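Local coordinates for protein prolyl-ACP dehydrogenase (Oscillatoria sp., PDB 4IRN) that acts as an FAD-dependent oxidase of prolyl groups carried on an acyl carrier protein, in the biosynthesis of the cyanotoxin anatoxin-a, at residues 159-164 with 192-197; 188-193 with 246-251. All coordinates share one frame; numbering follows the deposited sequence.

Contact 1 of 2, residues 159-164 with 192-197; sequences SHAATE and HYVTNG. With FAD (flavin-adenine dinucleotide), chain I.
With OG set opposite its own carbonyl carbon (chi1 -78°), S159 faces the turn V194-G197, while H192, its CG held in the crowded position between backbone N and carbonyl carbon (chi1 69°), brings its imidazole against the E164 carbonyl. The S159 hydroxyl donates to the carbonyl of T195, OG to O 2.7 Å, reaching it from 26° off the carbonyl plane. The turn itself is type II, closed by the bond from G197 N to V194 O. Between these ends V194 sets its two methyls against the strand's side chains, CG2 lying 3.9 Å from A161 CB and CG1 meeting the CB of S159. The H192 ring is sandwiched: the E164 carbonyl carbon lies toward the rim of one face, Y193 CE2 over the centre of the other, and T163 OG1 sits in plane at the edge.

Held together in this way, the two segments present polar backbone to the flavin. H160 O accepts from FAD N3 at 2.6 Å; A162 N and T163 N both donate to FAD O2, the latter at 2.8 Å; T195 N donates to FAD O4, which a water also links to H160 N and T195 O. Two N-H groups on O2 would probably favour negative charge on the pyrimidine side of a reduced flavin. The threonine hydroxyl T195 OG1, donating to FAD N5 at 2.8 Å, adds the bond to N5 in an isoalloxazine site characteristic of the acyl-CoA dehydrogenase fold.

Contact 2 of 2, residues 188-193 with 246-251; sequences NGYKHY and VPELRL. With FAD (flavin-adenine dinucleotide), chain I.
Strands 188-191 and 249-251 run antiparallel, their axes 4.7 Å apart and 175° between directions, with G189-L251 and K191-L249 as hydrogen-bonded pairs and Y190-R250 as the non-hydrogen-bonded pair between them. In the K191-L249 pair both bonds, N to O each way, measure 2.8 Å.

On the face carrying Y190 and R250, the tyrosine ring swings across toward the partner strand because its CG lies opposite the backbone N (chi1 164°). R250 stretches out over one face of that ring in a cation-pi contact, CZ standing 4.8 Å from the centroid; the guanidinium is nearly upright on the ring, the planes 84° apart, and its aliphatic part joins in through CG, 3.4 Å from Y190 CD1. The E248 carboxylate is modelled at the ring's edge, but too close to the Y190 hydroxyl for its detail to be relied on. The ladder is the central pairing of the antiparallel sheet 177-181, 184-191, 249-257, 230-232 in the beta-rich middle domain of the acyl-CoA dehydrogenase fold. On the opposite face, K191, L249 and L251 point to the interior, where L249 and L251 pack on I205 of strand 202-208, and L249 also on A161.

Past K191 the two chains stay close, V194 still bonding to P247 through the backbone: V246 CG1 touches Y193 CA at 3.7 Å and lies near the plane of the tyrosine ring, at its edge, while the carbonyl oxygen of Y193 approaches FAD C4.

How the contacts relate
The centres of the contacts lie about 7 Å apart within the middle domain, on the same side of the chain's centre. Along the chain the order is 159-164, 188-193, 192-197, 246-251: strand 184-191 leaves the ladder of contact 2 and, through the shared H192 and Y193, becomes the flavin-binding loop of contact 1. Contact 1 joins the edge strand 158-161 of the mixed sheet to a loop, whereas contact 2 lies inside the antiparallel sheet. K191 bridges them, its NZ forming a salt bridge with E164 OE1 and a probable hydrogen bond with A162 O, and it also bonds to F206 O of strand 202-208. This part of the flavin site thus lies where the two sheets meet.

Contact 1 of 2, residues 159-164 with 192-197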
ATOM      1  N   SER A 159     -32.392   8.145  18.332  1.00 18.45           N
ATOM      2  CA  SER A 159     -31.344   8.883  17.655  1.00 17.72           C
ATOM      3  C   SER A 159     -30.322   9.350  18.673  1.00 22.45           C
ATOM      4  O   SER A 159     -30.662   9.614  19.830  1.00 22.21           O
ATOM      5  CB  SER A 159     -31.924  10.081  16.912  1.00 19.65           C
ATOM      6  OG  SER A 159     -32.527   9.676  15.696  1.00 27.74           O
ATOM      7  N   HIS A 160     -29.064   9.420  18.238  1.00 19.90           N
ATOM      8  CA  HIS A 160     -27.935   9.865  19.034  1.00 20.34           C
ATOM      9  C   HIS A 160     -27.445  11.151  18.365  1.00 24.70           C
ATOM     10  O   HIS A 160     -26.943  11.100  17.242  1.00 25.03           O
ATOM     11  CB  HIS A 160     -26.858   8.760  19.066  1.00 21.59           C
ATOM     12  CG  HIS A 160     -25.571   9.133  19.743  1.00 25.48           C
ATOM     13  ND1 HIS A 160     -24.522   9.683  19.013  1.00 27.56           N
ATOM     14  CD2 HIS A 160     -25.197   9.031  21.032  1.00 27.43           C
ATOM     15  CE1 HIS A 160     -23.549   9.880  19.883  1.00 26.96           C
ATOM     16  NE2 HIS A 160     -23.909   9.509  21.106  1.00 27.22           N
ATOM     17  N   ALA A 161     -27.685  12.314  19.011  1.00 20.04           N
ATOM     18  CA  ALA A 161     -27.278  13.622  18.487  1.00 18.91           C
ATOM     19  C   ALA A 161     -26.195  14.242  19.356  1.00 20.87           C
ATOM     20  O   ALA A 161     -26.473  14.771  20.439  1.00 18.60           O
ATOM     21  CB  ALA A 161     -28.473  14.552  18.367  1.00 19.77           C
ATOM     22  N   ALA A 162     -24.934  14.117  18.882  1.00 18.35           N
ATOM     23  CA  ALA A 162     -23.742  14.613  19.565  1.00 17.90           C
ATOM     24  C   ALA A 162     -22.939  15.562  18.707  1.00 22.45           C
ATOM     25  O   ALA A 162     -22.572  16.623  19.194  1.00 21.89           O
ATOM     26  CB  ALA A 162     -22.877  13.457  20.020  1.00 18.44           C
ATOM     27  N   THR A 163     -22.677  15.200  17.436  1.00 20.78           N
ATOM     28  CA  THR A 163     -21.884  16.009  16.491  1.00 21.22           C
ATOM     29  C   THR A 163     -22.531  17.367  16.149  1.00 26.14           C
ATOM     30  O   THR A 163     -23.753  17.469  16.133  1.00 25.77           O
ATOM     31  CB  THR A 163     -21.533  15.187  15.236  1.00 31.19           C
ATOM     32  OG1 THR A 163     -20.504  15.847  14.506  1.00 35.54           O
ATOM     33  CG2 THR A 163     -22.712  14.989  14.316  1.00 29.21           C
ATOM     34  N   GLU A 164     -21.705  18.388  15.873  1.00 24.02           N
ATOM     35  CA  GLU A 164     -22.085  19.768  15.513  1.00 24.46           C
ATOM     36  C   GLU A 164     -21.181  20.313  14.379  1.00 29.87           C
ATOM     37  O   GLU A 164     -20.080  19.797  14.207  1.00 29.45           O
ATOM     38  CB  GLU A 164     -21.943  20.683  16.738  1.00 25.62           C
ATOM     39  CG  GLU A 164     -22.786  20.283  17.928  1.00 35.64           C
ATOM     40  CD  GLU A 164     -22.740  21.233  19.105  1.00 50.30           C
ATOM     41  OE1 GLU A 164     -23.267  20.856  20.176  1.00 54.89           O
ATOM     42  OE2 GLU A 164     -22.195  22.353  18.965  1.00 30.39           O
ATOM     43  N   HIS A 192     -25.698  18.618  13.474  1.00 26.48           N
ATOM     44  CA  HIS A 192     -25.772  18.110  12.127  1.00 27.18           C
ATOM     45  C   HIS A 192     -25.541  16.600  12.162  1.00 31.46           C
ATOM     46  O   HIS A 192     -25.047  16.102  13.173  1.00 31.58           O
ATOM     47  CB  HIS A 192     -24.865  18.889  11.153  1.00 28.24           C
ATOM     48  CG  HIS A 192     -23.368  18.749  11.286  1.00 31.82           C
ATOM     49  ND1 HIS A 192     -22.796  17.917  12.233  1.00 33.62           N
ATOM     50  CD2 HIS A 192     -22.381  19.316  10.561  1.00 33.61           C
ATOM     51  CE1 HIS A 192     -21.485  18.009  12.043  1.00 32.80           C
ATOM     52  NE2 HIS A 192     -21.185  18.844  11.055  1.00 33.19           N
ATOM     53  N   TYR A 193     -25.996  15.873  11.134  1.00 26.95           N
ATOM     54  CA  TYR A 193     -25.929  14.400  11.049  1.00 25.91           C
ATOM     55  C   TYR A 193     -26.579  13.690  12.257  1.00 29.46           C
ATOM     56  O   TYR A 193     -25.898  13.404  13.244  1.00 29.60           O
ATOM     57  CB  TYR A 193     -24.502  13.853  10.788  1.00 26.00           C
ATOM     58  CG  TYR A 193     -23.715  14.618   9.748  1.00 27.21           C
ATOM     59  CD1 TYR A 193     -24.095  14.605   8.410  1.00 29.51           C
ATOM     60  CD2 TYR A 193     -22.579  15.342  10.097  1.00 27.28           C
ATOM     61  CE1 TYR A 193     -23.383  15.325   7.450  1.00 30.87           C
ATOM     62  CE2 TYR A 193     -21.850  16.052   9.143  1.00 27.70           C
ATOM     63  CZ  TYR A 193     -22.251  16.036   7.820  1.00 36.54           C
ATOM     64  OH  TYR A 193     -21.534  16.738   6.880  1.00 40.20           O
ATOM     65  N   VAL A 194     -27.893  13.429  12.187  1.00 22.84           N
ATOM     66  CA  VAL A 194     -28.613  12.744  13.265  1.00 20.48           C
ATOM     67  C   VAL A 194     -29.320  11.518  12.664  1.00 21.31           C
ATOM     68  O   VAL A 194     -30.452  11.629  12.195  1.00 20.47           O
ATOM     69  CB  VAL A 194     -29.574  13.689  14.061  1.00 23.14           C
ATOM     70  CG1 VAL A 194     -30.214  12.967  15.241  1.00 22.58           C
ATOM     71  CG2 VAL A 194     -28.863  14.953  14.539  1.00 22.60           C
ATOM     72  N   THR A 195     -28.635  10.354  12.660  1.00 16.68           N
ATOM     73  CA  THR A 195     -29.182   9.098  12.116  1.00 16.04           C
ATOM     74  C   THR A 195     -30.522   8.782  12.785  1.00 20.45           C
ATOM     75  O   THR A 195     -30.621   8.856  14.012  1.00 19.37           O
ATOM     76  CB  THR A 195     -28.160   7.949  12.217  1.00 17.82           C
ATOM     77  OG1 THR A 195     -26.948   8.336  11.573  1.00 19.39           O
ATOM     78  CG2 THR A 195     -28.661   6.655  11.593  1.00 12.99           C
ATOM     79  N   ASN A 196     -31.558   8.493  11.962  1.00 17.38           N
ATOM     80  CA  ASN A 196     -32.934   8.158  12.371  1.00 16.71           C
ATOM     81  C   ASN A 196     -33.787   9.352  12.847  1.00 20.59           C
ATOM     82  O   ASN A 196     -34.954   9.158  13.195  1.00 20.40           O
ATOM     83  CB  ASN A 196     -32.973   6.992  13.393  1.00 13.71           C
ATOM     84  CG  ASN A 196     -32.296   5.718  12.937  1.00 32.18           C
ATOM     85  OD1 ASN A 196     -32.364   5.328  11.760  1.00 31.50           O
ATOM     86  ND2 ASN A 196     -31.654   5.016  13.872  1.00 13.23           N
ATOM     87  N   GLY A 197     -33.211  10.557  12.836  1.00 16.33           N
ATOM     88  CA  GLY A 197     -33.843  11.796  13.280  1.00 16.05           C
ATOM     89  C   GLY A 197     -35.277  12.026  12.824  1.00 19.55           C
ATOM     90  O   GLY A 197     -36.142  12.339  13.645  1.00 19.03           O
TER
HETATM   91  PA  FAD I 400     -14.078  16.871  10.846  1.00 24.14           P
HETATM   92  O1A FAD I 400     -14.213  16.377  12.232  1.00 23.50           O
HETATM   93  O2A FAD I 400     -14.522  18.266  10.435  1.00 25.58           O
HETATM   94  O5B FAD I 400     -12.559  16.838  10.418  1.00 24.59           O
HETATM   95  C5B FAD I 400     -12.185  17.155   9.067  1.00 26.25           C
HETATM   96  C4B FAD I 400     -11.080  16.219   8.655  1.00 27.38           C
HETATM   97  O4B FAD I 400      -9.892  16.526   9.402  1.00 26.52           O
HETATM   98  C3B FAD I 400     -11.384  14.731   8.840  1.00 29.43           C
HETATM   99  O3B FAD I 400     -11.329  14.080   7.580  1.00 30.47           O
HETATM  100  C2B FAD I 400     -10.327  14.207   9.827  1.00 27.73           C
HETATM  101  O2B FAD I 400      -9.624  13.118   9.251  1.00 28.94           O
HETATM  102  C1B FAD I 400      -9.344  15.366  10.003  1.00 25.74           C
HETATM  103  N9A FAD I 400      -9.014  15.667  11.395  1.00 21.36           N
HETATM  104  C8A FAD I 400      -9.776  16.374  12.287  1.00 19.70           C
HETATM  105  N7A FAD I 400      -9.262  16.444  13.491  1.00 20.98           N
HETATM  106  C5A FAD I 400      -8.078  15.736  13.390  1.00 21.60           C
HETATM  107  C6A FAD I 400      -7.064  15.426  14.330  1.00 22.81           C
HETATM  108  N6A FAD I 400      -7.086  15.818  15.605  1.00 23.64           N
HETATM  109  N1A FAD I 400      -6.021  14.681  13.905  1.00 22.91           N
HETATM  110  C2A FAD I 400      -5.989  14.290  12.628  1.00 22.30           C
HETATM  111  N3A FAD I 400      -6.874  14.533  11.657  1.00 22.60           N
HETATM  112  C4A FAD I 400      -7.906  15.255  12.098  1.00 22.64           C
HETATM  113  N1  FAD I 400     -22.925  12.058  14.608  1.00 21.10           N
HETATM  114  C2  FAD I 400     -23.805  12.010  15.664  1.00 20.49           C
HETATM  115  O2  FAD I 400     -23.589  12.650  16.694  1.00 22.20           O
HETATM  116  N3  FAD I 400     -24.971  11.253  15.574  1.00 20.03           N
HETATM  117  C4  FAD I 400     -25.359  10.512  14.484  1.00 21.78           C
HETATM  118  O4  FAD I 400     -26.416   9.881  14.517  1.00 22.91           O
HETATM  119  C4X FAD I 400     -24.431  10.566  13.354  1.00 22.15           C
HETATM  120  N5  FAD I 400     -24.747   9.910  12.259  1.00 21.20           N
HETATM  121  C5X FAD I 400     -23.887  10.023  11.166  1.00 20.63           C
HETATM  122  C6  FAD I 400     -24.210   9.329   9.996  1.00 18.31           C
HETATM  123  C7  FAD I 400     -23.389   9.380   8.875  1.00 16.93           C
HETATM  124  C7M FAD I 400     -23.725   8.544   7.667  1.00 15.27           C
HETATM  125  C8  FAD I 400     -22.217  10.167   8.913  1.00 18.04           C
HETATM  126  C8M FAD I 400     -21.288  10.253   7.731  1.00 17.39           C
HETATM  127  C9  FAD I 400     -21.903  10.872  10.067  1.00 19.55           C
HETATM  128  C9A FAD I 400     -22.707  10.813  11.202  1.00 22.04           C
HETATM  129  N10 FAD I 400     -22.402  11.508  12.406  1.00 23.91           N
HETATM  130  C10 FAD I 400     -23.226  11.390  13.497  1.00 22.91           C
HETATM  131  C1' FAD I 400     -21.237  12.421  12.433  1.00 26.51           C
HETATM  132  C2' FAD I 400     -19.949  11.626  12.276  1.00 29.45           C
HETATM  133  O2' FAD I 400     -19.579  10.980  13.492  1.00 30.07           O
HETATM  134  C3' FAD I 400     -18.831  12.518  11.739  1.00 29.38           C
HETATM  135  O3' FAD I 400     -18.471  12.085  10.430  1.00 29.25           O
HETATM  136  C4' FAD I 400     -17.581  12.570  12.620  1.00 28.98           C
HETATM  137  O4' FAD I 400     -17.922  13.055  13.921  1.00 28.06           O
HETATM  138  C5' FAD I 400     -16.442  13.354  11.995  1.00 28.52           C
HETATM  139  O5' FAD I 400     -16.778  14.748  11.905  1.00 28.90           O
HETATM  140  P   FAD I 400     -16.583  15.530  10.514  1.00 26.31           P
HETATM  141  O1P FAD I 400     -16.964  14.690   9.353  1.00 26.16           O
HETATM  142  O2P FAD I 400     -17.372  16.759  10.896  1.00 27.05           O
HETATM  143  O3P FAD I 400     -15.089  15.886  10.061  1.00 27.17           O
HETATM  144  O   HOH W   1     -28.191   7.784  15.811  1.00 16.30           O

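Contact 2 of 2, residues 188-193 with 246-251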
ATOM      1  N   ASN A 188     -30.486  24.741  23.793  1.00 32.07           N
ATOM      2  CA  ASN A 188     -30.296  25.548  22.586  1.00 31.74           C
ATOM      3  C   ASN A 188     -29.016  25.110  21.875  1.00 35.43           C
ATOM      4  O   ASN A 188     -27.976  24.955  22.520  1.00 35.13           O
ATOM      5  CB  ASN A 188     -30.248  27.042  22.934  1.00 31.30           C
ATOM      6  CG  ASN A 188     -31.599  27.647  23.183  1.00 48.32           C
ATOM      7  OD1 ASN A 188     -32.324  27.993  22.247  1.00 43.29           O
ATOM      8  ND2 ASN A 188     -31.965  27.789  24.451  1.00 39.84           N
ATOM      9  N   GLY A 189     -29.117  24.883  20.571  1.00 31.92           N
ATOM     10  CA  GLY A 189     -27.993  24.440  19.751  1.00 31.76           C
ATOM     11  C   GLY A 189     -28.372  23.859  18.406  1.00 35.81           C
ATOM     12  O   GLY A 189     -29.550  23.836  18.032  1.00 35.93           O
ATOM     13  N   TYR A 190     -27.365  23.398  17.662  1.00 32.24           N
ATOM     14  CA  TYR A 190     -27.559  22.804  16.340  1.00 32.34           C
ATOM     15  C   TYR A 190     -26.702  21.560  16.211  1.00 33.55           C
ATOM     16  O   TYR A 190     -25.510  21.589  16.524  1.00 33.55           O
ATOM     17  CB  TYR A 190     -27.282  23.841  15.234  1.00 34.72           C
ATOM     18  CG  TYR A 190     -27.069  23.317  13.828  1.00 38.41           C
ATOM     19  CD1 TYR A 190     -28.086  22.655  13.140  1.00 40.69           C
ATOM     20  CD2 TYR A 190     -25.900  23.589  13.140  1.00 40.25           C
ATOM     21  CE1 TYR A 190     -27.914  22.220  11.823  1.00 41.86           C
ATOM     22  CE2 TYR A 190     -25.732  23.200  11.814  1.00 41.68           C
ATOM     23  CZ  TYR A 190     -26.742  22.514  11.159  1.00 50.88           C
ATOM     24  OH  TYR A 190     -26.552  22.114   9.860  1.00 54.89           O
ATOM     25  N   LYS A 191     -27.336  20.452  15.819  1.00 26.77           N
ATOM     26  CA  LYS A 191     -26.665  19.170  15.637  1.00 25.18           C
ATOM     27  C   LYS A 191     -26.818  18.736  14.197  1.00 28.34           C
ATOM     28  O   LYS A 191     -27.959  18.551  13.742  1.00 27.12           O
ATOM     29  CB  LYS A 191     -27.234  18.071  16.559  1.00 26.03           C
ATOM     30  CG  LYS A 191     -27.175  18.345  18.059  1.00 21.47           C
ATOM     31  CD  LYS A 191     -25.810  18.119  18.652  1.00 21.39           C
ATOM     32  CE  LYS A 191     -25.773  18.333  20.145  1.00 14.93           C
ATOM     33  NZ  LYS A 191     -24.379  18.210  20.656  1.00 10.54           N
ATOM     34  N   HIS A 192     -25.698  18.618  13.474  1.00 26.48           N
ATOM     35  CA  HIS A 192     -25.772  18.110  12.127  1.00 27.18           C
ATOM     36  C   HIS A 192     -25.541  16.600  12.162  1.00 31.46           C
ATOM     37  O   HIS A 192     -25.047  16.102  13.173  1.00 31.58           O
ATOM     38  CB  HIS A 192     -24.865  18.889  11.153  1.00 28.24           C
ATOM     39  CG  HIS A 192     -23.368  18.749  11.286  1.00 31.82           C
ATOM     40  ND1 HIS A 192     -22.796  17.917  12.233  1.00 33.62           N
ATOM     41  CD2 HIS A 192     -22.381  19.316  10.561  1.00 33.61           C
ATOM     42  CE1 HIS A 192     -21.485  18.009  12.043  1.00 32.80           C
ATOM     43  NE2 HIS A 192     -21.185  18.844  11.055  1.00 33.19           N
ATOM     44  N   TYR A 193     -25.996  15.873  11.134  1.00 26.95           N
ATOM     45  CA  TYR A 193     -25.929  14.400  11.049  1.00 25.91           C
ATOM     46  C   TYR A 193     -26.579  13.690  12.257  1.00 29.46           C
ATOM     47  O   TYR A 193     -25.898  13.404  13.244  1.00 29.60           O
ATOM     48  CB  TYR A 193     -24.502  13.853  10.788  1.00 26.00           C
ATOM     49  CG  TYR A 193     -23.715  14.618   9.748  1.00 27.21           C
ATOM     50  CD1 TYR A 193     -24.095  14.605   8.410  1.00 29.51           C
ATOM     51  CD2 TYR A 193     -22.579  15.342  10.097  1.00 27.28           C
ATOM     52  CE1 TYR A 193     -23.383  15.325   7.450  1.00 30.87           C
ATOM     53  CE2 TYR A 193     -21.850  16.052   9.143  1.00 27.70           C
ATOM     54  CZ  TYR A 193     -22.251  16.036   7.820  1.00 36.54           C
ATOM     55  OH  TYR A 193     -21.534  16.738   6.880  1.00 40.20           O
ATOM     56  N   VAL A 246     -30.804  10.483   7.567  1.00 19.10           N
ATOM     57  CA  VAL A 246     -29.846  11.317   8.295  1.00 18.25           C
ATOM     58  C   VAL A 246     -30.108  12.842   8.090  1.00 22.19           C
ATOM     59  O   VAL A 246     -29.456  13.489   7.254  1.00 21.61           O
ATOM     60  CB  VAL A 246     -28.357  10.906   8.074  1.00 21.41           C
ATOM     61  CG1 VAL A 246     -27.423  11.674   9.007  1.00 20.98           C
ATOM     62  CG2 VAL A 246     -28.164   9.404   8.260  1.00 21.25           C
ATOM     63  N   PRO A 247     -31.052  13.430   8.862  1.00 18.13           N
ATOM     64  CA  PRO A 247     -31.302  14.877   8.745  1.00 17.93           C
ATOM     65  C   PRO A 247     -30.447  15.706   9.722  1.00 22.37           C
ATOM     66  O   PRO A 247     -29.588  15.168  10.426  1.00 21.43           O
ATOM     67  CB  PRO A 247     -32.783  14.967   9.107  1.00 19.54           C
ATOM     68  CG  PRO A 247     -32.962  13.908  10.157  1.00 23.58           C
ATOM     69  CD  PRO A 247     -31.953  12.820   9.861  1.00 19.10           C
ATOM     70  N   GLU A 248     -30.695  17.018   9.773  1.00 19.85           N
ATOM     71  CA  GLU A 248     -30.069  17.909  10.748  1.00 19.51           C
ATOM     72  C   GLU A 248     -31.078  18.130  11.850  1.00 23.37           C
ATOM     73  O   GLU A 248     -32.264  17.918  11.649  1.00 22.52           O
ATOM     74  CB  GLU A 248     -29.761  19.271  10.136  1.00 20.75           C
ATOM     75  CG  GLU A 248     -28.539  19.351   9.247  1.00 30.42           C
ATOM     76  CD  GLU A 248     -28.500  20.615   8.422  1.00 47.47           C
ATOM     77  OE1 GLU A 248     -29.204  21.591   8.755  1.00 30.98           O
ATOM     78  OE2 GLU A 248     -27.706  20.661   7.461  1.00 48.80           O
ATOM     79  N   LEU A 249     -30.610  18.631  12.988  1.00 20.90           N
ATOM     80  CA  LEU A 249     -31.435  18.958  14.146  1.00 20.77           C
ATOM     81  C   LEU A 249     -31.080  20.337  14.700  1.00 25.47           C
ATOM     82  O   LEU A 249     -29.901  20.714  14.744  1.00 24.50           O
ATOM     83  CB  LEU A 249     -31.285  17.869  15.227  1.00 20.83           C
ATOM     84  CG  LEU A 249     -32.063  18.029  16.532  1.00 25.64           C
ATOM     85  CD1 LEU A 249     -33.561  17.917  16.302  1.00 26.35           C
ATOM     86  CD2 LEU A 249     -31.628  16.999  17.533  1.00 26.66           C
ATOM     87  N   ARG A 250     -32.110  21.090  15.113  1.00 23.59           N
ATOM     88  CA  ARG A 250     -31.964  22.413  15.738  1.00 23.72           C
ATOM     89  C   ARG A 250     -32.829  22.465  16.981  1.00 27.27           C
ATOM     90  O   ARG A 250     -33.978  22.022  16.941  1.00 26.79           O
ATOM     91  CB  ARG A 250     -32.303  23.560  14.771  1.00 24.92           C
ATOM     92  CG  ARG A 250     -31.197  23.790  13.747  1.00 41.07           C
ATOM     93  CD  ARG A 250     -31.529  24.794  12.661  1.00 54.19           C
ATOM     94  NE  ARG A 250     -30.421  24.923  11.710  1.00 62.49           N
ATOM     95  CZ  ARG A 250     -30.321  25.880  10.792  1.00 75.89           C
ATOM     96  NH1 ARG A 250     -31.266  26.808  10.684  1.00 66.13           N
ATOM     97  NH2 ARG A 250     -29.274  25.920   9.979  1.00 59.09           N
ATOM     98  N   LEU A 251     -32.254  22.943  18.098  1.00 23.42           N
ATOM     99  CA  LEU A 251     -32.944  23.076  19.381  1.00 22.82           C
ATOM    100  C   LEU A 251     -33.120  24.556  19.689  1.00 25.91           C
ATOM    101  O   LEU A 251     -32.127  25.283  19.785  1.00 25.39           O
ATOM    102  CB  LEU A 251     -32.177  22.364  20.515  1.00 22.81           C
ATOM    103  CG  LEU A 251     -31.939  20.873  20.326  1.00 27.61           C
ATOM    104  CD1 LEU A 251     -30.550  20.492  20.761  1.00 27.95           C
ATOM    105  CD2 LEU A 251     -32.962  20.065  21.076  1.00 30.35           C
TER
HETATM  106  PA  FAD I 400     -14.078  16.871  10.846  1.00 24.14           P
HETATM  107  O1A FAD I 400     -14.213  16.377  12.232  1.00 23.50           O
HETATM  108  O2A FAD I 400     -14.522  18.266  10.435  1.00 25.58           O
HETATM  109  O5B FAD I 400     -12.559  16.838  10.418  1.00 24.59           O
HETATM  110  C5B FAD I 400     -12.185  17.155   9.067  1.00 26.25           C
HETATM  111  C4B FAD I 400     -11.080  16.219   8.655  1.00 27.38           C
HETATM  112  O4B FAD I 400      -9.892  16.526   9.402  1.00 26.52           O
HETATM  113  C3B FAD I 400     -11.384  14.731   8.840  1.00 29.43           C
HETATM  114  O3B FAD I 400     -11.329  14.080   7.580  1.00 30.47           O
HETATM  115  C2B FAD I 400     -10.327  14.207   9.827  1.00 27.73           C
HETATM  116  O2B FAD I 400      -9.624  13.118   9.251  1.00 28.94           O
HETATM  117  C1B FAD I 400      -9.344  15.366  10.003  1.00 25.74           C
HETATM  118  N9A FAD I 400      -9.014  15.667  11.395  1.00 21.36           N
HETATM  119  C8A FAD I 400      -9.776  16.374  12.287  1.00 19.70           C
HETATM  120  N7A FAD I 400      -9.262  16.444  13.491  1.00 20.98           N
HETATM  121  C5A FAD I 400      -8.078  15.736  13.390  1.00 21.60           C
HETATM  122  C6A FAD I 400      -7.064  15.426  14.330  1.00 22.81           C
HETATM  123  N6A FAD I 400      -7.086  15.818  15.605  1.00 23.64           N
HETATM  124  N1A FAD I 400      -6.021  14.681  13.905  1.00 22.91           N
HETATM  125  C2A FAD I 400      -5.989  14.290  12.628  1.00 22.30           C
HETATM  126  N3A FAD I 400      -6.874  14.533  11.657  1.00 22.60           N
HETATM  127  C4A FAD I 400      -7.906  15.255  12.098  1.00 22.64           C
HETATM  128  N1  FAD I 400     -22.925  12.058  14.608  1.00 21.10           N
HETATM  129  C2  FAD I 400     -23.805  12.010  15.664  1.00 20.49           C
HETATM  130  O2  FAD I 400     -23.589  12.650  16.694  1.00 22.20           O
HETATM  131  N3  FAD I 400     -24.971  11.253  15.574  1.00 20.03           N
HETATM  132  C4  FAD I 400     -25.359  10.512  14.484  1.00 21.78           C
HETATM  133  O4  FAD I 400     -26.416   9.881  14.517  1.00 22.91           O
HETATM  134  C4X FAD I 400     -24.431  10.566  13.354  1.00 22.15           C
HETATM  135  N5  FAD I 400     -24.747   9.910  12.259  1.00 21.20           N
HETATM  136  C5X FAD I 400     -23.887  10.023  11.166  1.00 20.63           C
HETATM  137  C6  FAD I 400     -24.210   9.329   9.996  1.00 18.31           C
HETATM  138  C7  FAD I 400     -23.389   9.380   8.875  1.00 16.93           C
HETATM  139  C7M FAD I 400     -23.725   8.544   7.667  1.00 15.27           C
HETATM  140  C8  FAD I 400     -22.217  10.167   8.913  1.00 18.04           C
HETATM  141  C8M FAD I 400     -21.288  10.253   7.731  1.00 17.39           C
HETATM  142  C9  FAD I 400     -21.903  10.872  10.067  1.00 19.55           C
HETATM  143  C9A FAD I 400     -22.707  10.813  11.202  1.00 22.04           C
HETATM  144  N10 FAD I 400     -22.402  11.508  12.406  1.00 23.91           N
HETATM  145  C10 FAD I 400     -23.226  11.390  13.497  1.00 22.91           C
HETATM  146  C1' FAD I 400     -21.237  12.421  12.433  1.00 26.51           C
HETATM  147  C2' FAD I 400     -19.949  11.626  12.276  1.00 29.45           C
HETATM  148  O2' FAD I 400     -19.579  10.980  13.492  1.00 30.07           O
HETATM  149  C3' FAD I 400     -18.831  12.518  11.739  1.00 29.38           C
HETATM  150  O3' FAD I 400     -18.471  12.085  10.430  1.00 29.25           O
HETATM  151  C4' FAD I 400     -17.581  12.570  12.620  1.00 28.98           C
HETATM  152  O4' FAD I 400     -17.922  13.055  13.921  1.00 28.06           O
HETATM  153  C5' FAD I 400     -16.442  13.354  11.995  1.00 28.52           C
HETATM  154  O5' FAD I 400     -16.778  14.748  11.905  1.00 28.90           O
HETATM  155  P   FAD I 400     -16.583  15.530  10.514  1.00 26.31           P
HETATM  156  O1P FAD I 400     -16.964  14.690   9.353  1.00 26.16           O
HETATM  157  O2P FAD I 400     -17.372  16.759  10.896  1.00 27.05           O
HETATM  158  O3P FAD I 400     -15.089  15.886  10.061  1.00 27.17           O